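Local structure of exocyst complex component EXO70 (Saccharomyces cerevisiae, 2B1E) at residues D315-S318 with R319-K322; N420-L423 with V424-V428; K430-L433 with N434-A438. The protein acts in the secretory pathway as part of the exocyst complex, which tethers secretory vesicles to sites of exocytosis, and plays a role in assembling that complex. One frame throughout, in Å; residues are numbered along the deposited sequence.

Going from the N terminus, the three interactions come in series: each ends before the next begins, and none nests in or crosses another. Interaction 1 (315-322) and interaction 2 (420-428) are turns within helices 311-323 and 410-429, so neither closes a loop. Interaction 3 (430-438) covers the loop after helix 410-429 and the short helix 433-436. In space the three come together. Met-317 CB lies 3.3 Å from Ile-427 CD1, joining interactions 1 and 2. Arg-321 NE approaches Ser-431 CB to 3.2 Å, joining 1 and 3, and Val-428 packs on Leu-437, joining 2 and 3. All lie in the C-terminal Exo70 family region.

Interaction 1: residues D315-S318 with R319-K322; sequences DTMS and RLRK
Met-317 and Leu-320 lie side by side, i to i+3, on helix 311-323, their side chains pointing the same way. The thioether chain is bent at chi2 (-47°) and again at chi3 (97°), and this double bend carries its methyl to the leucine. Met-317 CE comes to 3.5 Å from Leu-320 CD1, tighter than an ordinary methyl-methyl contact, and Met-317 SD is 3.9 Å from that same methyl. One leucine branch therefore takes both outer atoms of the methionine.

The second pairing is polar and looser. Lys-322 runs extended as far as CE, which lies 3.5 Å from Ser-318 OG; the turn at chi4 then places NZ 3.4 Å from the same OG, a weak bond. On the way, Lys-322 CG lies 3.0 Å from Ser-318 O, the carbonyl that accepts from Lys-322 N. Asp-315 and Arg-319 carry opposite charges one turn apart, yet Asp-315 OD2 and Arg-319 NE stay 5.6 Å apart; the carboxylate is salt-bridged to Arg-292 instead. Helical i to i+4 backbone bonds run beneath all these pairs, the shortest from Arg-321 N to Met-317 O at 2.6 Å.

In this all-helical C-terminal region of packed helices, Thr-316, Met-317 and Leu-320 face helix 364-391, at Leu-379 and Cys-375, while Met-317 also meets Val-424 and Ile-427 of helix 410-429. Asp-315 and Thr-316 touch helix 268-299, and Arg-319 and Lys-322 reach the loop residue Phe-244.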
loop_
_atom_site.group_PDB
_atom_site.type_symbol
_atom_site.label_atom_id
_atom_site.label_comp_id
_atom_site.label_asym_id
_atom_site.label_seq_id
_atom_site.Cartn_x
_atom_site.Cartn_y
_atom_site.Cartn_z
ATOM N N ASP A 315 21.249 0.336 0.259
ATOM C CA ASP A 315 20.053 -0.042 1.005
ATOM C C ASP A 315 18.842 0.813 0.656
ATOM O O ASP A 315 17.749 0.294 0.422
ATOM C CB ASP A 315 20.309 0.063 2.510
ATOM C CG ASP A 315 19.140 -0.450 3.342
ATOM O OD1 ASP A 315 18.985 -1.687 3.450
ATOM O OD2 ASP A 315 18.373 0.380 3.882
ATOM N N THR A 316 19.035 2.128 0.634
ATOM C CA THR A 316 17.943 3.045 0.331
ATOM C C THR A 316 17.286 2.780 -1.023
ATOM O O THR A 316 16.061 2.814 -1.134
ATOM C CB THR A 316 18.417 4.519 0.381
ATOM O OG1 THR A 316 18.890 4.823 1.698
ATOM C CG2 THR A 316 17.270 5.466 0.052
ATOM N N MET A 317 18.083 2.515 -2.052
ATOM C CA MET A 317 17.503 2.273 -3.369
ATOM C C MET A 317 16.830 0.904 -3.464
ATOM O O MET A 317 15.795 0.763 -4.117
ATOM C CB MET A 317 18.562 2.438 -4.459
ATOM C CG MET A 317 19.081 3.869 -4.580
ATOM S SD MET A 317 17.785 5.137 -4.619
ATOM C CE MET A 317 17.739 5.631 -2.997
ATOM N N SER A 318 17.400 -0.099 -2.805
ATOM C CA SER A 318 16.799 -1.426 -2.820
ATOM C C SER A 318 15.404 -1.277 -2.214
ATOM O O SER A 318 14.423 -1.814 -2.730
ATOM C CB SER A 318 17.627 -2.400 -1.981
ATOM O OG SER A 318 17.070 -3.705 -2.018
ATOM N N ARG A 319 15.332 -0.525 -1.122
ATOM C CA ARG A 319 14.073 -0.280 -0.429
ATOM C C ARG A 319 13.067 0.406 -1.352
ATOM O O ARG A 319 11.925 -0.042 -1.483
ATOM C CB ARG A 319 14.325 0.578 0.816
ATOM C CG ARG A 319 13.071 1.030 1.554
ATOM C CD ARG A 319 12.252 -0.136 2.095
ATOM N NE ARG A 319 13.000 -0.969 3.035
ATOM C CZ ARG A 319 12.475 -1.996 3.698
ATOM N NH1 ARG A 319 11.199 -2.313 3.527
ATOM N NH2 ARG A 319 13.223 -2.712 4.528
ATOM N N LEU A 320 13.488 1.498 -1.986
ATOM C CA LEU A 320 12.613 2.220 -2.906
ATOM C C LEU A 320 12.259 1.304 -4.077
ATOM O O LEU A 320 11.151 1.366 -4.621
ATOM C CB LEU A 320 13.304 3.492 -3.419
ATOM C CG LEU A 320 13.550 4.602 -2.392
ATOM C CD1 LEU A 320 14.254 5.777 -3.057
ATOM C CD2 LEU A 320 12.222 5.049 -1.790
ATOM N N ARG A 321 13.210 0.451 -4.447
ATOM C CA ARG A 321 13.039 -0.498 -5.542
ATOM C C ARG A 321 11.912 -1.470 -5.218
ATOM O O ARG A 321 11.171 -1.895 -6.103
ATOM C CB ARG A 321 14.340 -1.277 -5.767
ATOM C CG ARG A 321 14.324 -2.233 -6.962
ATOM C CD ARG A 321 14.142 -1.475 -8.265
ATOM N NE ARG A 321 14.639 -2.216 -9.424
ATOM C CZ ARG A 321 13.982 -3.190 -10.047
ATOM N NH1 ARG A 321 12.774 -3.566 -9.636
ATOM N NH2 ARG A 321 14.541 -3.793 -11.088
ATOM N N LYS A 322 11.787 -1.821 -3.942
ATOM C CA LYS A 322 10.744 -2.742 -3.516
ATOM C C LYS A 322 9.413 -1.999 -3.445
ATOM O O LYS A 322 8.361 -2.555 -3.766
ATOM C CB LYS A 322 11.095 -3.345 -2.154
ATOM C CG LYS A 322 12.450 -4.047 -2.120
ATOM C CD LYS A 322 12.722 -4.688 -0.766
ATOM C CE LYS A 322 14.170 -5.140 -0.648
ATOM N NZ LYS A 322 14.574 -6.060 -1.749
#

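Interaction 2: residues N420-L423 with V424-V428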
loop_
_atom_site.group_PDB
_atom_site.type_symbol
_atom_site.label_atom_id
_atom_site.label_comp_id
_atom_site.label_asym_id
_atom_site.label_seq_id
_atom_site.Cartn_x
_atom_site.Cartn_y
_atom_site.Cartn_z
ATOM N N ASN A 420 27.316 8.638 -5.345
ATOM C CA ASN A 420 26.179 7.924 -4.807
ATOM C C ASN A 420 24.942 8.195 -5.666
ATOM O O ASN A 420 24.200 7.271 -6.000
ATOM C CB ASN A 420 25.935 8.325 -3.344
ATOM C CG ASN A 420 26.962 7.715 -2.393
ATOM O OD1 ASN A 420 28.085 8.210 -2.254
ATOM N ND2 ASN A 420 26.584 6.628 -1.748
ATOM N N LEU A 421 24.722 9.452 -6.038
ATOM C CA LEU A 421 23.571 9.776 -6.870
ATOM C C LEU A 421 23.646 9.051 -8.213
ATOM O O LEU A 421 22.627 8.863 -8.871
ATOM C CB LEU A 421 23.473 11.284 -7.101
ATOM C CG LEU A 421 23.000 12.130 -5.914
ATOM C CD1 LEU A 421 23.124 13.614 -6.280
ATOM C CD2 LEU A 421 21.554 11.777 -5.555
ATOM N N THR A 422 24.849 8.655 -8.621
ATOM C CA THR A 422 25.021 7.936 -9.880
ATOM C C THR A 422 24.305 6.591 -9.787
ATOM O O THR A 422 23.594 6.193 -10.715
ATOM C CB THR A 422 26.512 7.710 -10.207
ATOM O OG1 THR A 422 27.072 8.928 -10.702
ATOM C CG2 THR A 422 26.675 6.617 -11.261
ATOM N N LEU A 423 24.490 5.892 -8.668
ATOM C CA LEU A 423 23.815 4.614 -8.478
ATOM C C LEU A 423 22.321 4.901 -8.332
ATOM O O LEU A 423 21.488 4.161 -8.858
ATOM C CB LEU A 423 24.327 3.883 -7.233
ATOM C CG LEU A 423 23.525 2.614 -6.904
ATOM C CD1 LEU A 423 23.600 1.646 -8.076
ATOM C CD2 LEU A 423 24.059 1.962 -5.647
ATOM N N VAL A 424 21.980 5.985 -7.637
ATOM C CA VAL A 424 20.573 6.348 -7.459
ATOM C C VAL A 424 19.850 6.469 -8.801
ATOM O O VAL A 424 18.747 5.945 -8.977
ATOM C CB VAL A 424 20.419 7.689 -6.711
ATOM C CG1 VAL A 424 18.973 8.183 -6.807
ATOM C CG2 VAL A 424 20.813 7.518 -5.263
ATOM N N GLU A 425 20.473 7.164 -9.745
ATOM C CA GLU A 425 19.877 7.350 -11.062
ATOM C C GLU A 425 19.819 6.059 -11.884
ATOM O O GLU A 425 18.892 5.857 -12.675
ATOM C CB GLU A 425 20.643 8.431 -11.825
ATOM C CG GLU A 425 20.155 8.656 -13.236
ATOM C CD GLU A 425 20.403 10.070 -13.706
ATOM O OE1 GLU A 425 21.531 10.573 -13.519
ATOM O OE2 GLU A 425 19.463 10.676 -14.264
ATOM N N GLN A 426 20.802 5.188 -11.689
ATOM C CA GLN A 426 20.849 3.920 -12.404
ATOM C C GLN A 426 19.705 3.010 -11.965
ATOM O O GLN A 426 19.055 2.362 -12.794
ATOM C CB GLN A 426 22.190 3.224 -12.151
ATOM C CG GLN A 426 23.388 4.027 -12.628
ATOM C CD GLN A 426 24.702 3.329 -12.367
ATOM O OE1 GLN A 426 24.918 2.767 -11.294
ATOM N NE2 GLN A 426 25.601 3.372 -13.345
ATOM N N ILE A 427 19.457 2.967 -10.661
ATOM C CA ILE A 427 18.396 2.128 -10.117
ATOM C C ILE A 427 17.008 2.679 -10.429
ATOM O O ILE A 427 16.027 1.930 -10.463
ATOM C CB ILE A 427 18.582 1.938 -8.598
ATOM C CG1 ILE A 427 19.771 1.003 -8.363
ATOM C CG2 ILE A 427 17.308 1.376 -7.960
ATOM C CD1 ILE A 427 20.122 0.792 -6.917
ATOM N N VAL A 428 16.924 3.986 -10.663
ATOM C CA VAL A 428 15.652 4.604 -11.010
ATOM C C VAL A 428 15.345 4.256 -12.468
ATOM O O VAL A 428 14.233 3.861 -12.804
ATOM C CB VAL A 428 15.709 6.145 -10.867
ATOM C CG1 VAL A 428 14.543 6.781 -11.611
ATOM C CG2 VAL A 428 15.653 6.535 -9.393
HETATM O O HOH W 1 24.357 9.861 -12.692
#
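Leu-423 meets Ile-427 one turn further along helix 410-429, and this is the closer of two apolar pairs. The side chains slant across each other, Leu-423 CD1 lying 3.8 Å from Ile-427 CD1. The leucine has CG anti to its backbone nitrogen (chi1 173°), whereas CG1 of the isoleucine stands beside its own nitrogen (chi1 -72°); with these opposed settings the two chains converge at their ends. Leu-421 CD2 and Val-424 CG2 make a looser pair at 4.3 Å.

The amide of Gln-426 makes mixed contacts with Leu-423 and Thr-422. Its chain, extended beyond CG, passes Leu-423 at about a right angle, and Gln-426 OE1 rests 3.5 Å from Leu-423 CA and close to CD1 of the same leucine. On the Thr-422 side, Gln-426 CD is 4.0 Å from Thr-422 CG2. An alanine here would remove everything past CB and is likely to leave the Thr-422 methyl and the Leu-423 CD1 branch without the amide that packs against them.

Among the polar contacts, the backbone is bonded i to i+4, from Val-424 N to Asn-420 O at 3.0 Å and likewise from Ile-427 N to Leu-423 O. One water donates to Glu-425 OE1 at 3.0 Å; its link to Thr-422 OG1 is long and weak. Both side chains have other partners: the threonine hydroxyl bonds to Leu-418 O, and the carboxylate forms a salt bridge with Lys-449.

These i to i+3 and i to i+4 contacts run along one helix of the all-helical C-terminal region of Exo70. Around this turn, Leu-421 and Val-424 face helix 364-391 at Ile-376, Leu-421 also touches Leu-448 and Tyr-452 of helix 440-473, and Val-424 and Ile-427 meet Met-317 of helix 311-323.

Interaction 3: residues K430-L433 with N434-A438; sequences KSEL and NLMLA
Met-436 folds back over Glu-432, one turn earlier in the chain, and its side chain can be followed outward atom by atom. CB lies over two carbonyl oxygens, Met-436 CB being 3.7 Å from Leu-433 O and only slightly further from Glu-432 O. CG stands beside the backbone nitrogen (chi1 -50°), which swings it back along the helix until Met-436 CG lies 3.0 Å from Glu-432 O. There it also meets the glutamate's aliphatic stem: Met-436 CG and Glu-432 CG are 4.1 Å apart, the two chains passing at about a right angle. Further out, Met-436 SD is 3.9 Å from Glu-432 O and makes a loose apolar contact with Leu-433 CD2. Beyond the segments, the methionine side chain touches Leu-368 of helix 364-391 and Ser-324.

The setting is the start of a single-turn helix, 433-436, entered through the short loop 430-432 that follows helix 410-429. Ser-431 precedes the turn, and its OG accepts a weak capping bond from Leu-433 N at 3.3 Å; the same hydroxyl is hydrogen-bonded to Ile-427 O, so it bridges the end of one helix and the beginning of the next. Asn-434 N bonds to Ser-431 O. Glu-432 O receives Met-436 N at 3.1 Å and, weakly, Leu-435 N, which places two N-H groups on one carbonyl.

Leu-435 crosses the glutamate at a slant. The bend at chi2 (73°) turns the carboxylate aside, round the helix surface towards Leu-435, bringing Glu-432 OE2 to 3.3 Å from Leu-435 CD1, a polar oxygen against a methyl. Leu-437 N bonds to Leu-433 O at 3.0 Å, while the Leu-437 side chain packs on Ile-372 of helix 364-391 and on Val-428.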
loop_
_atom_site.group_PDB
_atom_site.type_symbol
_atom_site.label_atom_id
_atom_site.label_comp_id
_atom_site.label_asym_id
_atom_site.label_seq_id
_atom_site.Cartn_x
_atom_site.Cartn_y
_atom_site.Cartn_z
ATOM N N LYS A 430 16.179 1.756 -14.186
ATOM C CA LYS A 430 15.921 0.343 -14.440
ATOM C C LYS A 430 14.723 -0.221 -13.698
ATOM O O LYS A 430 14.520 -1.433 -13.689
ATOM C CB LYS A 430 17.158 -0.471 -14.074
ATOM C CG LYS A 430 18.395 -0.036 -14.817
ATOM C CD LYS A 430 19.651 -0.331 -14.022
ATOM C CE LYS A 430 20.847 0.334 -14.674
ATOM N NZ LYS A 430 20.524 1.745 -15.032
ATOM N N SER A 431 13.931 0.643 -13.078
ATOM C CA SER A 431 12.773 0.178 -12.336
ATOM C C SER A 431 11.534 1.020 -12.583
ATOM O O SER A 431 11.560 1.980 -13.350
ATOM C CB SER A 431 13.078 0.172 -10.839
ATOM O OG SER A 431 13.343 1.481 -10.372
ATOM N N GLU A 432 10.447 0.648 -11.916
ATOM C CA GLU A 432 9.185 1.358 -12.041
ATOM C C GLU A 432 9.367 2.781 -11.526
ATOM O O GLU A 432 8.566 3.668 -11.818
ATOM C CB GLU A 432 8.102 0.650 -11.223
ATOM C CG GLU A 432 6.691 1.131 -11.524
ATOM C CD GLU A 432 6.192 0.647 -12.877
ATOM O OE1 GLU A 432 5.971 -0.572 -13.031
ATOM O OE2 GLU A 432 6.025 1.483 -13.787
ATOM N N LEU A 433 10.426 2.991 -10.754
ATOM C CA LEU A 433 10.705 4.309 -10.200
ATOM C C LEU A 433 10.788 5.353 -11.305
ATOM O O LEU A 433 10.308 6.474 -11.147
ATOM C CB LEU A 433 12.011 4.285 -9.394
ATOM C CG LEU A 433 11.959 3.495 -8.079
ATOM C CD1 LEU A 433 13.348 3.444 -7.451
ATOM C CD2 LEU A 433 10.946 4.146 -7.125
ATOM N N ASN A 434 11.384 4.971 -12.431
ATOM C CA ASN A 434 11.541 5.881 -13.560
ATOM C C ASN A 434 10.212 6.488 -14.003
ATOM O O ASN A 434 10.122 7.692 -14.259
ATOM C CB ASN A 434 12.201 5.152 -14.735
ATOM C CG ASN A 434 12.770 6.111 -15.767
ATOM O OD1 ASN A 434 13.275 7.179 -15.418
ATOM N ND2 ASN A 434 12.707 5.728 -17.041
ATOM N N LEU A 435 9.178 5.656 -14.079
ATOM C CA LEU A 435 7.860 6.119 -14.495
ATOM C C LEU A 435 7.119 6.874 -13.401
ATOM O O LEU A 435 6.301 7.744 -13.691
ATOM C CB LEU A 435 7.011 4.937 -14.960
ATOM C CG LEU A 435 7.578 4.160 -16.150
ATOM C CD1 LEU A 435 6.584 3.088 -16.572
ATOM C CD2 LEU A 435 7.852 5.111 -17.307
ATOM N N MET A 436 7.406 6.549 -12.146
ATOM C CA MET A 436 6.739 7.211 -11.032
ATOM C C MET A 436 7.243 8.641 -10.829
ATOM O O MET A 436 6.507 9.500 -10.343
ATOM C CB MET A 436 6.932 6.404 -9.745
ATOM C CG MET A 436 6.588 4.926 -9.884
ATOM S SD MET A 436 6.762 4.004 -8.342
ATOM C CE MET A 436 5.054 3.609 -7.976
ATOM N N LEU A 437 8.495 8.893 -11.205
ATOM C CA LEU A 437 9.095 10.222 -11.058
ATOM C C LEU A 437 8.826 11.099 -12.274
ATOM O O LEU A 437 9.217 12.266 -12.313
ATOM C CB LEU A 437 10.604 10.095 -10.840
ATOM C CG LEU A 437 11.027 9.515 -9.487
ATOM C CD1 LEU A 437 12.496 9.124 -9.514
ATOM C CD2 LEU A 437 10.749 10.540 -8.396
ATOM N N ALA A 438 8.146 10.524 -13.261
ATOM C CA ALA A 438 7.811 11.225 -14.493
ATOM C C ALA A 438 7.507 12.698 -14.266
ATOM O O ALA A 438 6.589 13.047 -13.525
ATOM C CB ALA A 438 6.624 10.552 -15.158
#